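Local coordinates for 4-alpha-glucanotransferase (Corynebacterium glutamicum, PDB 5B68), which is an amylomaltase, also called disproportionating enzyme, with an N-terminal beta-sandwich domain and a TIM-barrel glucanotransferase domain, at residues Ile184-Ser189 with Arg658-Pro663. Residues are numbered along the deposited sequence; the frame is centred on the assembly and turned at random.
Sequences IYSVRS and RAQNQP. With SO4 (sulfate ion), chain E.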
loop_
_atom_site.group_PDB
_atom_site.type_symbol
_atom_site.label_atom_id
_atom_site.label_comp_id
_atom_site.label_asym_id
_atom_site.label_seq_id
_atom_site.Cartn_x
_atom_site.Cartn_y
_atom_site.Cartn_z
ATOM N N ILE A 184 -10.834 9.515 3.317
ATOM C CA ILE A 184 -12.082 9.328 4.052
ATOM C C ILE A 184 -12.115 9.910 5.479
ATOM O O ILE A 184 -13.177 10.335 5.938
ATOM C CB ILE A 184 -12.578 7.824 4.001
ATOM C CG1 ILE A 184 -14.022 7.677 4.456
ATOM C CG2 ILE A 184 -11.658 6.965 4.839
ATOM C CD1 ILE A 184 -14.969 8.420 3.550
ATOM N N TYR A 185 -10.979 9.901 6.161
ATOM C CA TYR A 185 -10.867 10.504 7.535
ATOM C C TYR A 185 -11.272 12.012 7.473
ATOM O O TYR A 185 -11.727 12.584 8.448
ATOM C CB TYR A 185 -9.401 10.385 8.068
ATOM C CG TYR A 185 -8.346 10.857 7.135
ATOM C CD1 TYR A 185 -8.022 12.226 7.067
ATOM C CD2 TYR A 185 -7.713 10.002 6.249
ATOM C CE1 TYR A 185 -7.112 12.686 6.181
ATOM C CE2 TYR A 185 -6.778 10.462 5.327
ATOM C CZ TYR A 185 -6.508 11.827 5.305
ATOM O OH TYR A 185 -5.632 12.346 4.420
ATOM N N SER A 186 -11.068 12.621 6.316
ATOM C CA SER A 186 -11.344 14.053 6.151
ATOM C C SER A 186 -12.759 14.385 5.726
ATOM O O SER A 186 -13.099 15.571 5.694
ATOM C CB SER A 186 -10.388 14.702 5.134
ATOM O OG SER A 186 -10.674 14.365 3.762
ATOM N N VAL A 187 -13.563 13.385 5.386
ATOM C CA VAL A 187 -14.911 13.613 4.897
ATOM C C VAL A 187 -15.919 13.213 5.949
ATOM O O VAL A 187 -15.968 12.082 6.365
ATOM C CB VAL A 187 -15.205 12.780 3.641
ATOM C CG1 VAL A 187 -16.531 13.176 3.030
ATOM C CG2 VAL A 187 -14.100 12.923 2.641
ATOM N N ARG A 188 -16.753 14.158 6.332
ATOM C CA ARG A 188 -17.663 13.976 7.424
ATOM C C ARG A 188 -19.111 14.021 6.961
ATOM O O ARG A 188 -19.449 14.692 6.010
ATOM C CB ARG A 188 -17.446 15.069 8.467
ATOM C CG ARG A 188 -16.210 14.912 9.332
ATOM C CD ARG A 188 -14.966 15.488 8.688
ATOM N NE ARG A 188 -15.046 16.922 8.478
ATOM C CZ ARG A 188 -14.754 17.847 9.381
ATOM N NH1 ARG A 188 -14.362 17.509 10.595
ATOM N NH2 ARG A 188 -14.863 19.119 9.072
ATOM N N SER A 189 -19.942 13.259 7.650
ATOM C CA SER A 189 -21.386 13.364 7.591
ATOM C C SER A 189 -21.848 14.135 8.811
ATOM O O SER A 189 -21.052 14.524 9.626
ATOM C CB SER A 189 -22.030 11.986 7.566
ATOM O OG SER A 189 -21.886 11.322 8.793
ATOM N N ARG A 658 -7.047 23.682 -0.119
ATOM C CA ARG A 658 -5.988 23.187 0.809
ATOM C C ARG A 658 -5.422 21.762 0.490
ATOM O O ARG A 658 -6.191 20.791 0.394
ATOM C CB ARG A 658 -6.512 23.233 2.220
ATOM C CG ARG A 658 -7.003 24.603 2.631
ATOM C CD ARG A 658 -7.045 24.754 4.123
ATOM N NE ARG A 658 -8.237 24.178 4.748
ATOM C CZ ARG A 658 -8.439 24.154 6.072
ATOM N NH1 ARG A 658 -9.539 23.636 6.584
ATOM N NH2 ARG A 658 -7.529 24.669 6.913
ATOM N N ALA A 659 -4.078 21.672 0.331
ATOM C CA ALA A 659 -3.334 20.404 0.228
ATOM C C ALA A 659 -3.541 19.564 1.463
ATOM O O ALA A 659 -3.683 20.087 2.590
ATOM C CB ALA A 659 -1.853 20.611 -0.025
ATOM N N GLN A 660 -3.692 18.257 1.235
ATOM C CA GLN A 660 -3.846 17.329 2.352
ATOM C C GLN A 660 -2.454 17.006 2.937
ATOM O O GLN A 660 -2.325 16.819 4.163
ATOM C CB GLN A 660 -4.478 16.019 1.868
ATOM C CG GLN A 660 -4.873 15.046 3.002
ATOM C CD GLN A 660 -5.828 15.599 4.020
ATOM O OE1 GLN A 660 -5.435 15.915 5.149
ATOM N NE2 GLN A 660 -7.139 15.706 3.659
ATOM N N ASN A 661 -1.502 16.848 2.044
ATOM C CA ASN A 661 -0.109 16.529 2.407
ATOM C C ASN A 661 0.823 17.391 1.581
ATOM O O ASN A 661 0.612 17.524 0.355
ATOM C CB ASN A 661 0.179 15.055 2.082
ATOM C CG ASN A 661 1.608 14.600 2.511
ATOM O OD1 ASN A 661 2.056 14.909 3.603
ATOM N ND2 ASN A 661 2.281 13.854 1.653
ATOM N N GLN A 662 1.858 17.961 2.218
ATOM C CA GLN A 662 2.965 18.599 1.468
ATOM C C GLN A 662 4.174 17.672 1.637
ATOM O O GLN A 662 4.711 17.616 2.745
ATOM C CB GLN A 662 3.257 20.020 1.994
ATOM C CG GLN A 662 4.439 20.661 1.302
ATOM C CD GLN A 662 4.246 20.726 -0.198
ATOM O OE1 GLN A 662 4.965 20.088 -0.974
ATOM N NE2 GLN A 662 3.219 21.452 -0.612
ATOM N N PRO A 663 4.548 16.881 0.592
ATOM C CA PRO A 663 5.655 15.917 0.790
ATOM C C PRO A 663 6.936 16.587 1.278
ATOM O O PRO A 663 7.164 17.780 0.969
ATOM C CB PRO A 663 5.835 15.272 -0.610
ATOM C CG PRO A 663 4.435 15.274 -1.149
ATOM C CD PRO A 663 3.838 16.588 -0.684
HETATM S S SO4 E . 5.964 12.495 2.837
HETATM O O1 SO4 E . 4.494 12.319 3.001
HETATM O O2 SO4 E . 6.567 11.201 3.207
HETATM O O3 SO4 E . 6.264 12.804 1.421
HETATM O O4 SO4 E . 6.467 13.629 3.622
#
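The Tyr185 ring receives the Gln660 amide at its edge. Gln660 OE1 lies near the ring plane, 3.8 Å from Tyr185 CE1. The amide is steeply turned against the ring, with 77° between the two planes, so the groups do not stack. The closest approach is at the phenol end, where Tyr185 OH is 3.1 Å from Gln660 CG. The tyrosine and the glutamine reach toward each other from the two segments. Gln660 has CG anti to its backbone N (chi1 -172°), and its chain then bends at chi2, which brings the amide to the CE1 and OH edge of the ring. On the other branch of the amide, Gln660 NE2 rests 3.7 Å from Ser186 CB. This is van der Waals contact.

The polar ends find their hydrogen bonds outside the two segments. Tyr185 OH pairs with Gln183 OE1, and Ser186 OG with Gln183 O. Gln660 OE1 accepts from Ile675 N, which helps fix the amide's rotation. All three touching residues are buried.

The contact joins two loops of the TIM-barrel domain. Residues 184-189 follow barrel strand 177-182 and begin with a 3-10 turn, in which Val187 N bonds to Ile184 O. Residues 658-663 come after strand 645-649 and the short helix 650-654. These two strands are neighbours in the parallel sheet.

Beyond Gln660, the segment 658-663 meets a sulfate ion, probably from the crystallisation liquor. Asn661 ND2 donates to sulfate O1 over 3.0 Å, with an N-H...O angle of 152°, and also bonds to Asp561 OD1. Pro663 CB lies 3.2 Å from sulfate O3, and Gly664 N gives the ion another hydrogen bond.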